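Local coordinates for protein CobC (Shigella flexneri 2a, PDB 6NRU) that removes phosphate from adenosylcobalamin 5'-phosphate and alpha-ribazole 5'-phosphate, very probably through a phosphohistidine intermediate, as a late step of vitamin B12 nucleotide-loop assembly, at residues I9-T14 and V150-V155; E13-V18 and P29-G34; E36-L41 and R66-D71. One frame throughout, in Å; residues are numbered along the deposited sequence.

How the contacts relate
The chain starts with strand 5-10 and runs straight into the shared residues Glu-13 and Thr-14. Contact 2 closes first. It brings residues 29-34 back to 13-18 and so joins the start of helix 32-44 to short helix 15-18. Contact 3 follows in series, pairing helix 32-44 with helix 59-69. Contact 1 closes last, when strand 146-151 lines up beside strand 5-10; contact 3 is nested inside that long loop. Gln-37 of helix 32-44 bonds to the backbone of Glu-13, and Ile-9 packs on Leu-41 and Val-68. One sulfate is common to contacts 1 and 2, another to contacts 2 and 3.

Contact 1: I9-T14 and V150-V155; sequences IRHGET and VSHQGV. With SO4 (sulfate ion), chain N.
The rings of His-11 and His-152 meet obliquely where two parallel strands end, their planes 68° apart. ND1 of His-152 comes to the edge of the His-11 ring, 3.1 Å from CD2 of His-11. Behind the rings the strands are joined by ordinary parallel bonds: Ser-151 N gives to Ile-9 O (3.0 Å), and His-11 N gives to Ser-151 O (3.2 Å). Ile-9 and Val-150 share one face of the sheet, Arg-10 and Ser-151 the other. The extended Arg-10 side chain has CG anti to the backbone N (chi1 171°), which carries it past Gln-153. CG of Gln-153 sits over one guanidinium face, toward its rim, 3.4 Å from NH1 of Arg-10. A water accepts from Arg-10 NE and from Gln-153 N, so it bridges the segments beside a sulfate. Arg-10 NH2 also reaches this sulfate, at a distance too short to trust. Arg-60 and Asn-17 also bond to this ion. Ser-56 holds NE2 of His-152, whose side chain also lies close to Glu-84, the probable proton donor/acceptor. His-11 ND1 gives a 2.8 Å bond to Gly-12 O, on a lone pair. This helps to hold the ring with His-11 NE2 toward the sulfate, where it gives a weak 3.2 Å bond to sulfate O4. The geometry is consistent with a phosphate-binding pocket in which His-11 is phosphorylated on that nitrogen.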
loop_
_atom_site.group_PDB
_atom_site.type_symbol
_atom_site.label_atom_id
_atom_site.label_comp_id
_atom_site.label_asym_id
_atom_site.label_seq_id
_atom_site.Cartn_x
_atom_site.Cartn_y
_atom_site.Cartn_z
ATOM N N ILE A 9 -1.102 -2.409 6.429
ATOM C CA ILE A 9 -1.812 -3.543 5.847
ATOM C C ILE A 9 -1.967 -3.288 4.355
ATOM O O ILE A 9 -2.536 -2.267 3.951
ATOM C CB ILE A 9 -3.188 -3.765 6.494
ATOM C CG1 ILE A 9 -3.036 -4.338 7.902
ATOM C CG2 ILE A 9 -4.041 -4.687 5.629
ATOM C CD1 ILE A 9 -4.352 -4.757 8.528
ATOM N N ARG A 10 -1.457 -4.206 3.541
ATOM C CA ARG A 10 -1.711 -4.200 2.111
ATOM C C ARG A 10 -3.000 -4.963 1.837
ATOM O O ARG A 10 -3.290 -5.964 2.497
ATOM C CB ARG A 10 -0.538 -4.830 1.357
ATOM C CG ARG A 10 -0.770 -5.079 -0.126
ATOM C CD ARG A 10 0.319 -5.987 -0.674
ATOM N NE ARG A 10 0.131 -6.339 -2.079
ATOM C CZ ARG A 10 0.888 -7.220 -2.724
ATOM N NH1 ARG A 10 1.877 -7.833 -2.090
ATOM N NH2 ARG A 10 0.659 -7.489 -4.001
ATOM N N HIS A 11 -3.779 -4.472 0.874
ATOM C CA HIS A 11 -5.051 -5.095 0.538
ATOM C C HIS A 11 -4.851 -6.547 0.106
ATOM O O HIS A 11 -3.782 -6.946 -0.367
ATOM C CB HIS A 11 -5.748 -4.314 -0.574
ATOM C CG HIS A 11 -5.000 -4.317 -1.870
ATOM N ND1 HIS A 11 -5.042 -5.376 -2.752
ATOM C CD2 HIS A 11 -4.189 -3.391 -2.432
ATOM C CE1 HIS A 11 -4.288 -5.101 -3.802
ATOM N NE2 HIS A 11 -3.759 -3.903 -3.632
ATOM N N GLY A 12 -5.907 -7.338 0.265
ATOM C CA GLY A 12 -5.850 -8.751 -0.037
ATOM C C GLY A 12 -5.718 -9.029 -1.525
ATOM O O GLY A 12 -5.650 -8.132 -2.367
ATOM N N GLU A 13 -5.681 -10.323 -1.845
ATOM C CA GLU A 13 -5.539 -10.758 -3.228
ATOM C C GLU A 13 -6.697 -10.247 -4.077
ATOM O O GLU A 13 -7.836 -10.149 -3.612
ATOM C CB GLU A 13 -5.472 -12.285 -3.297
ATOM C CG GLU A 13 -5.212 -12.838 -4.690
ATOM C CD GLU A 13 -5.518 -14.323 -4.802
ATOM O OE1 GLU A 13 -6.692 -14.711 -4.626
ATOM O OE2 GLU A 13 -4.578 -15.101 -5.066
ATOM N N THR A 14 -6.396 -9.908 -5.328
ATOM C CA THR A 14 -7.387 -9.421 -6.273
ATOM C C THR A 14 -7.316 -10.247 -7.551
ATOM O O THR A 14 -6.377 -11.018 -7.772
ATOM C CB THR A 14 -7.185 -7.932 -6.586
ATOM O OG1 THR A 14 -5.903 -7.738 -7.193
ATOM C CG2 THR A 14 -7.260 -7.102 -5.315
ATOM N N VAL A 150 -4.131 1.279 5.391
ATOM C CA VAL A 150 -4.547 0.275 4.417
ATOM C C VAL A 150 -4.218 0.824 3.036
ATOM O O VAL A 150 -4.828 1.802 2.584
ATOM C CB VAL A 150 -6.039 -0.063 4.539
ATOM C CG1 VAL A 150 -6.388 -1.245 3.649
ATOM C CG2 VAL A 150 -6.409 -0.348 5.990
ATOM N N SER A 151 -3.256 0.197 2.361
ATOM C CA SER A 151 -2.795 0.708 1.077
ATOM C C SER A 151 -2.324 -0.419 0.165
ATOM O O SER A 151 -2.894 -1.516 0.175
ATOM C CB SER A 151 -1.674 1.729 1.283
ATOM O OG SER A 151 -1.425 2.459 0.094
ATOM N N HIS A 152 -1.278 -0.157 -0.616
ATOM C CA HIS A 152 -0.828 -1.050 -1.672
ATOM C C HIS A 152 0.651 -1.361 -1.500
ATOM O O HIS A 152 1.350 -0.760 -0.679
ATOM C CB HIS A 152 -1.089 -0.436 -3.052
ATOM C CG HIS A 152 -2.485 0.070 -3.224
ATOM N ND1 HIS A 152 -3.489 -0.694 -3.778
ATOM C CD2 HIS A 152 -3.051 1.257 -2.901
ATOM C CE1 HIS A 152 -4.612 0.003 -3.795
ATOM N NE2 HIS A 152 -4.373 1.191 -3.269
ATOM N N GLN A 153 1.122 -2.313 -2.306
ATOM C CA GLN A 153 2.488 -2.809 -2.170
ATOM C C GLN A 153 3.510 -1.712 -2.451
ATOM O O GLN A 153 4.469 -1.532 -1.692
ATOM C CB GLN A 153 2.696 -4.000 -3.107
ATOM C CG GLN A 153 3.705 -5.016 -2.613
ATOM C CD GLN A 153 5.113 -4.466 -2.605
ATOM O OE1 GLN A 153 5.854 -4.638 -1.637
ATOM N NE2 GLN A 153 5.488 -3.786 -3.686
ATOM N N GLY A 154 3.323 -0.970 -3.544
ATOM C CA GLY A 154 4.279 0.070 -3.889
ATOM C C GLY A 154 4.290 1.216 -2.897
ATOM O O GLY A 154 5.349 1.766 -2.585
ATOM N N VAL A 155 3.117 1.590 -2.386
ATOM C CA VAL A 155 3.031 2.693 -1.431
ATOM C C VAL A 155 3.683 2.308 -0.112
ATOM O O VAL A 155 4.515 3.047 0.429
ATOM C CB VAL A 155 1.564 3.108 -1.219
ATOM C CG1 VAL A 155 1.460 4.123 -0.094
ATOM C CG2 VAL A 155 0.971 3.658 -2.503
HETATM S S SO4 N . -0.725 -5.138 -6.603
HETATM O O1 SO4 N . 0.162 -4.087 -7.093
HETATM O O2 SO4 N . -0.974 -6.100 -7.673
HETATM O O3 SO4 N . -0.099 -5.817 -5.473
HETATM O O4 SO4 N . -1.990 -4.551 -6.170
HETATM O O HOH W 1 -0.825 -3.889 -3.835
#

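Contact 2: E13-V18 and P29-G34; sequences ETQANV and PLTARG. With SO4 (sulfate ion), chain M; SO4 (sulfate ion), chain N.
Thr-14 and Leu-30 form a single backbone bridge, flanked by Thr-31 N giving to Glu-13 O (3.0 Å) and Gln-15 N giving to Pro-29 O (3.1 Å). CA of Gly-34, in the first turn of helix 32-44, lies 3.5 Å from Glu-13 N; having no side chain lets it come this close. Glu-13 carries most of the side-chain contact. Its chain is extended, with CG anti to the backbone N (chi1 -175°), and it spans the first turn of helix 32-44. Glu-13 OE1 accepts from Thr-31 OG1; the bond length is doubtfully short. Glu-13 OE2 makes a long, weak salt bridge to Arg-33 NH1 (3.3 Å). The two side chains cross at about a right angle, with carboxylate and guanidinium planes 71° apart. Both segments hold a helix start: Thr-14 is the N-cap of helix 15-18 and Thr-31 that of helix 32-44, where its OG1 accepts a weak bond from Gly-34 N. Glu-13 and Thr-14 directly follow the Arg-His-Gly signature of the histidine phosphatases, so the contact ties that loop to helix 32-44. The methyl of Thr-31 wedges over the other backbone, its CG2 3.3 Å from Thr-14 C and 4.0 Å from Val-18 CG2. On the far side of the bridge, Leu-30 CD1 meets Thr-14 CG2 at 3.7 Å, and Leu-30 also packs on helix 59-69. Asn-17 ND2 gives to the active-site sulfate, while Arg-33 NE gives to O2 of a second sulfate in the guanidinium plane (2.5 Å), also held by Arg-199 and Gln-37.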
loop_
_atom_site.group_PDB
_atom_site.type_symbol
_atom_site.label_atom_id
_atom_site.label_comp_id
_atom_site.label_asym_id
_atom_site.label_seq_id
_atom_site.Cartn_x
_atom_site.Cartn_y
_atom_site.Cartn_z
ATOM N N GLU A 13 -5.681 -10.323 -1.845
ATOM C CA GLU A 13 -5.539 -10.758 -3.228
ATOM C C GLU A 13 -6.697 -10.247 -4.077
ATOM O O GLU A 13 -7.836 -10.149 -3.612
ATOM C CB GLU A 13 -5.472 -12.285 -3.297
ATOM C CG GLU A 13 -5.212 -12.838 -4.690
ATOM C CD GLU A 13 -5.518 -14.323 -4.802
ATOM O OE1 GLU A 13 -6.692 -14.711 -4.626
ATOM O OE2 GLU A 13 -4.578 -15.101 -5.066
ATOM N N THR A 14 -6.396 -9.908 -5.328
ATOM C CA THR A 14 -7.387 -9.421 -6.273
ATOM C C THR A 14 -7.316 -10.247 -7.551
ATOM O O THR A 14 -6.377 -11.018 -7.772
ATOM C CB THR A 14 -7.185 -7.932 -6.586
ATOM O OG1 THR A 14 -5.903 -7.738 -7.193
ATOM C CG2 THR A 14 -7.260 -7.102 -5.315
ATOM N N GLN A 15 -8.339 -10.093 -8.392
ATOM C CA GLN A 15 -8.396 -10.863 -9.629
ATOM C C GLN A 15 -7.259 -10.496 -10.569
ATOM O O GLN A 15 -6.745 -11.361 -11.289
ATOM C CB GLN A 15 -9.744 -10.655 -10.322
ATOM C CG GLN A 15 -9.970 -11.565 -11.517
ATOM C CD GLN A 15 -9.947 -13.033 -11.139
ATOM O OE1 GLN A 15 -10.600 -13.448 -10.182
ATOM N NE2 GLN A 15 -9.188 -13.828 -11.888
ATOM N N ALA A 16 -6.854 -9.225 -10.581
ATOM C CA ALA A 16 -5.718 -8.823 -11.403
ATOM C C ALA A 16 -4.447 -9.544 -10.970
ATOM O O ALA A 16 -3.626 -9.926 -11.812
ATOM C CB ALA A 16 -5.529 -7.306 -11.335
ATOM N N ASN A 17 -4.270 -9.734 -9.661
ATOM C CA ASN A 17 -3.138 -10.513 -9.169
ATOM C C ASN A 17 -3.204 -11.943 -9.684
ATOM O O ASN A 17 -2.206 -12.495 -10.161
ATOM C CB ASN A 17 -3.108 -10.495 -7.639
ATOM C CG ASN A 17 -2.903 -9.106 -7.075
ATOM O OD1 ASN A 17 -3.314 -8.813 -5.951
ATOM N ND2 ASN A 17 -2.267 -8.240 -7.856
ATOM N N VAL A 18 -4.384 -12.559 -9.590
ATOM C CA VAL A 18 -4.559 -13.913 -10.101
ATOM C C VAL A 18 -4.200 -13.970 -11.579
ATOM O O VAL A 18 -3.555 -14.919 -12.041
ATOM C CB VAL A 18 -5.999 -14.392 -9.841
ATOM C CG1 VAL A 18 -6.263 -15.709 -10.548
ATOM C CG2 VAL A 18 -6.247 -14.528 -8.348
ATOM N N PRO A 29 -11.687 -6.475 -8.358
ATOM C CA PRO A 29 -12.306 -6.928 -7.110
ATOM C C PRO A 29 -11.397 -7.845 -6.305
ATOM O O PRO A 29 -10.489 -8.493 -6.826
ATOM C CB PRO A 29 -13.545 -7.685 -7.596
ATOM C CG PRO A 29 -13.118 -8.247 -8.912
ATOM C CD PRO A 29 -12.187 -7.226 -9.525
ATOM N N LEU A 30 -11.671 -7.890 -5.004
ATOM C CA LEU A 30 -11.011 -8.849 -4.130
ATOM C C LEU A 30 -11.492 -10.262 -4.440
ATOM O O LEU A 30 -12.681 -10.489 -4.685
ATOM C CB LEU A 30 -11.297 -8.509 -2.665
ATOM C CG LEU A 30 -10.191 -7.946 -1.769
ATOM C CD1 LEU A 30 -9.517 -6.756 -2.424
ATOM C CD2 LEU A 30 -10.766 -7.548 -0.416
ATOM N N THR A 31 -10.556 -11.213 -4.437
ATOM C CA THR A 31 -10.886 -12.623 -4.568
ATOM C C THR A 31 -11.204 -13.210 -3.198
ATOM O O THR A 31 -10.680 -12.766 -2.175
ATOM C CB THR A 31 -9.735 -13.414 -5.193
ATOM O OG1 THR A 31 -8.695 -13.603 -4.225
ATOM C CG2 THR A 31 -9.172 -12.691 -6.395
ATOM N N ALA A 32 -12.043 -14.253 -3.201
ATOM C CA ALA A 32 -12.432 -14.937 -1.967
ATOM C C ALA A 32 -11.246 -15.181 -1.040
ATOM O O ALA A 32 -11.399 -15.167 0.186
ATOM C CB ALA A 32 -13.126 -16.261 -2.309
ATOM N N ARG A 33 -10.054 -15.383 -1.606
ATOM C CA ARG A 33 -8.851 -15.472 -0.787
ATOM C C ARG A 33 -8.520 -14.129 -0.146
ATOM O O ARG A 33 -8.091 -14.079 1.012
ATOM C CB ARG A 33 -7.681 -15.971 -1.632
ATOM C CG ARG A 33 -6.388 -16.172 -0.858
ATOM C CD ARG A 33 -5.330 -16.810 -1.742
ATOM N NE ARG A 33 -3.997 -16.731 -1.154
ATOM C CZ ARG A 33 -2.870 -16.942 -1.828
ATOM N NH1 ARG A 33 -2.915 -17.249 -3.119
ATOM N NH2 ARG A 33 -1.699 -16.846 -1.213
ATOM N N GLY A 34 -8.711 -13.032 -0.884
ATOM C CA GLY A 34 -8.474 -11.713 -0.319
ATOM C C GLY A 34 -9.457 -11.336 0.773
ATOM O O GLY A 34 -9.092 -10.633 1.720
HETATM S S SO4 M . -3.423 -16.681 2.616
HETATM O O1 SO4 M . -2.939 -15.353 2.982
HETATM O O2 SO4 M . -3.154 -16.920 1.202
HETATM O O3 SO4 M . -2.732 -17.689 3.413
HETATM O O4 SO4 M . -4.861 -16.770 2.858
HETATM S S SO4 N . -0.725 -5.138 -6.603
HETATM O O1 SO4 N . 0.162 -4.087 -7.093
HETATM O O2 SO4 N . -0.974 -6.100 -7.673
HETATM O O3 SO4 N . -0.099 -5.817 -5.473
HETATM O O4 SO4 N . -1.990 -4.551 -6.170
#

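Contact 3: E36-L41 and R66-D71; sequences EQAQNL and RLVLSD. With SO4 (sulfate ion), chain M.
Ala-38 and Leu-67 bring two helices together, CB to CB at 3.7 Å. The small methyl of Ala-38 lets the backbones come near: CA of Ala-38 lies 5.5 Å from CA of Val-68. CD1 of Leu-67 adds a second touch on the same methyl, 3.8 Å from Ala-38 CB. Next to it, Val-68 presents one branch to the other helix. CG2 of Val-68 lies 3.7 Å from Ala-38 O and 4.1 Å from Leu-41 CB, and it also reaches Ala-38 CB. The torsion explains the roles of the two branches in Val-68. With CG1 anti to the backbone N (chi1 -179°), CG2 faces Ala-38 and Leu-41, while CG1 also reaches Ile-9 of the strand beneath. Ala-38, Leu-41 and Val-68 are buried, and this is the tight part. It is wholly apolar apart from the carbonyl oxygen under the valine methyl.

The side toward Gln-39 is looser. This exposed residue only brushes Leu-67, with CG of Gln-39 4.4 Å from CD2 of Leu-67. Its aliphatic part borders the apolar patch at the solvent edge. Gln-37 lies on another face of helix 32-44, away from helix 59-69. Gln-37 NE2 gives a 3.1 Å bond to O1 of a bound sulfate, and its OE1 accepts from the backbone N of Glu-13. The same helix therefore packs through one face and binds polar partners through another.

Ser-70 leaves the helical backbone with a positive phi. Just before that point, Val-68 O is hydrogen-bonded to His-42 ND1 of helix 32-44. Leu-67 also packs on Ile-35, about one turn before Ala-38. Leu-41 and Val-68 both rest on Ile-9, so the two helices lie side by side over strand 5-10 of the central sheet.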
loop_
_atom_site.group_PDB
_atom_site.type_symbol
_atom_site.label_atom_id
_atom_site.label_comp_id
_atom_site.label_asym_id
_atom_site.label_seq_id
_atom_site.Cartn_x
_atom_site.Cartn_y
_atom_site.Cartn_z
ATOM N N GLU A 36 -10.737 -13.673 2.723
ATOM C CA GLU A 36 -10.230 -14.506 3.814
ATOM C C GLU A 36 -9.004 -13.880 4.465
ATOM O O GLU A 36 -8.840 -13.943 5.690
ATOM C CB GLU A 36 -9.899 -15.909 3.301
ATOM C CG GLU A 36 -11.104 -16.831 3.177
ATOM C CD GLU A 36 -10.938 -17.869 2.077
ATOM O OE1 GLU A 36 -9.846 -17.937 1.477
ATOM O OE2 GLU A 36 -11.902 -18.623 1.818
ATOM N N GLN A 37 -8.127 -13.277 3.659
ATOM C CA GLN A 37 -6.948 -12.612 4.206
ATOM C C GLN A 37 -7.336 -11.435 5.091
ATOM O O GLN A 37 -6.745 -11.229 6.158
ATOM C CB GLN A 37 -6.039 -12.141 3.074
ATOM C CG GLN A 37 -5.280 -13.243 2.370
ATOM C CD GLN A 37 -4.638 -12.758 1.089
ATOM O OE1 GLN A 37 -5.132 -11.828 0.448
ATOM N NE2 GLN A 37 -3.530 -13.386 0.707
ATOM N N ALA A 38 -8.323 -10.645 4.663
ATOM C CA ALA A 38 -8.725 -9.483 5.449
ATOM C C ALA A 38 -9.497 -9.901 6.692
ATOM O O ALA A 38 -9.326 -9.308 7.764
ATOM C CB ALA A 38 -9.555 -8.529 4.589
ATOM N N GLN A 39 -10.347 -10.923 6.571
ATOM C CA GLN A 39 -11.111 -11.392 7.721
ATOM C C GLN A 39 -10.194 -11.965 8.792
ATOM O O GLN A 39 -10.409 -11.739 9.989
ATOM C CB GLN A 39 -12.129 -12.441 7.282
ATOM C CG GLN A 39 -13.347 -11.873 6.585
ATOM C CD GLN A 39 -14.151 -12.948 5.884
ATOM O OE1 GLN A 39 -13.648 -14.043 5.621
ATOM N NE2 GLN A 39 -15.407 -12.644 5.577
ATOM N N ASN A 40 -9.176 -12.722 8.381
ATOM C CA ASN A 40 -8.195 -13.222 9.335
ATOM C C ASN A 40 -7.446 -12.072 9.996
ATOM O O ASN A 40 -7.188 -12.101 11.205
ATOM C CB ASN A 40 -7.226 -14.174 8.631
ATOM C CG ASN A 40 -6.320 -14.909 9.600
ATOM O OD1 ASN A 40 -6.677 -15.138 10.756
ATOM N ND2 ASN A 40 -5.137 -15.288 9.130
ATOM N N LEU A 41 -7.104 -11.040 9.219
ATOM C CA LEU A 41 -6.432 -9.874 9.782
ATOM C C LEU A 41 -7.303 -9.166 10.811
ATOM O O LEU A 41 -6.782 -8.593 11.776
ATOM C CB LEU A 41 -6.046 -8.902 8.670
ATOM C CG LEU A 41 -4.721 -9.155 7.955
ATOM C CD1 LEU A 41 -4.644 -8.316 6.689
ATOM C CD2 LEU A 41 -3.550 -8.856 8.874
ATOM N N ARG A 66 -12.774 -2.364 5.516
ATOM C CA ARG A 66 -14.061 -2.723 6.101
ATOM C C ARG A 66 -13.980 -4.067 6.815
ATOM O O ARG A 66 -14.480 -4.214 7.937
ATOM C CB ARG A 66 -15.140 -2.762 5.015
ATOM C CG ARG A 66 -15.908 -1.458 4.813
ATOM C CD ARG A 66 -16.613 -1.454 3.459
ATOM N NE ARG A 66 -17.134 -2.776 3.119
ATOM C CZ ARG A 66 -17.231 -3.251 1.880
ATOM N NH1 ARG A 66 -16.841 -2.512 0.848
ATOM N NH2 ARG A 66 -17.715 -4.470 1.674
ATOM N N LEU A 67 -13.344 -5.055 6.182
ATOM C CA LEU A 67 -13.310 -6.399 6.748
ATOM C C LEU A 67 -12.405 -6.468 7.970
ATOM O O LEU A 67 -12.710 -7.175 8.938
ATOM C CB LEU A 67 -12.859 -7.395 5.682
ATOM C CG LEU A 67 -13.784 -7.476 4.467
ATOM C CD1 LEU A 67 -13.101 -8.175 3.302
ATOM C CD2 LEU A 67 -15.076 -8.179 4.833
ATOM N N VAL A 68 -11.283 -5.750 7.944
ATOM C CA VAL A 68 -10.406 -5.726 9.109
ATOM C C VAL A 68 -11.092 -5.028 10.275
ATOM O O VAL A 68 -10.980 -5.459 11.428
ATOM C CB VAL A 68 -9.066 -5.057 8.753
ATOM C CG1 VAL A 68 -8.132 -5.058 9.954
ATOM C CG2 VAL A 68 -8.416 -5.768 7.572
ATOM N N LEU A 69 -11.707 -3.899 9.989
ATOM C CA LEU A 69 -12.422 -3.140 10.987
ATOM C C LEU A 69 -13.683 -3.778 11.527
ATOM O O LEU A 69 -13.925 -3.686 12.694
ATOM C CB LEU A 69 -12.717 -1.743 10.485
ATOM C CG LEU A 69 -11.499 -0.837 10.473
ATOM C CD1 LEU A 69 -11.926 0.594 10.699
ATOM C CD2 LEU A 69 -10.515 -1.271 11.535
ATOM N N SER A 70 -14.496 -4.394 10.682
ATOM C CA SER A 70 -15.737 -5.033 11.131
ATOM C C SER A 70 -16.699 -4.080 11.871
ATOM O O SER A 70 -17.087 -3.055 11.336
ATOM C CB SER A 70 -15.482 -6.352 11.873
ATOM O OG SER A 70 -16.638 -6.861 12.479
ATOM N N ASP A 71 -17.081 -4.418 13.089
ATOM C CA ASP A 71 -18.024 -3.626 13.862
ATOM C C ASP A 71 -17.365 -2.543 14.707
ATOM O O ASP A 71 -18.044 -1.840 15.446
ATOM C CB ASP A 71 -18.800 -4.532 14.818
ATOM C CG ASP A 71 -19.811 -5.408 14.122
ATOM O OD1 ASP A 71 -19.706 -6.638 14.263
ATOM O OD2 ASP A 71 -20.724 -4.876 13.460
HETATM S S SO4 M . -3.423 -16.681 2.616
HETATM O O1 SO4 M . -2.939 -15.353 2.982
HETATM O O2 SO4 M . -3.154 -16.920 1.202
HETATM O O3 SO4 M . -2.732 -17.689 3.413
HETATM O O4 SO4 M . -4.861 -16.770 2.858
#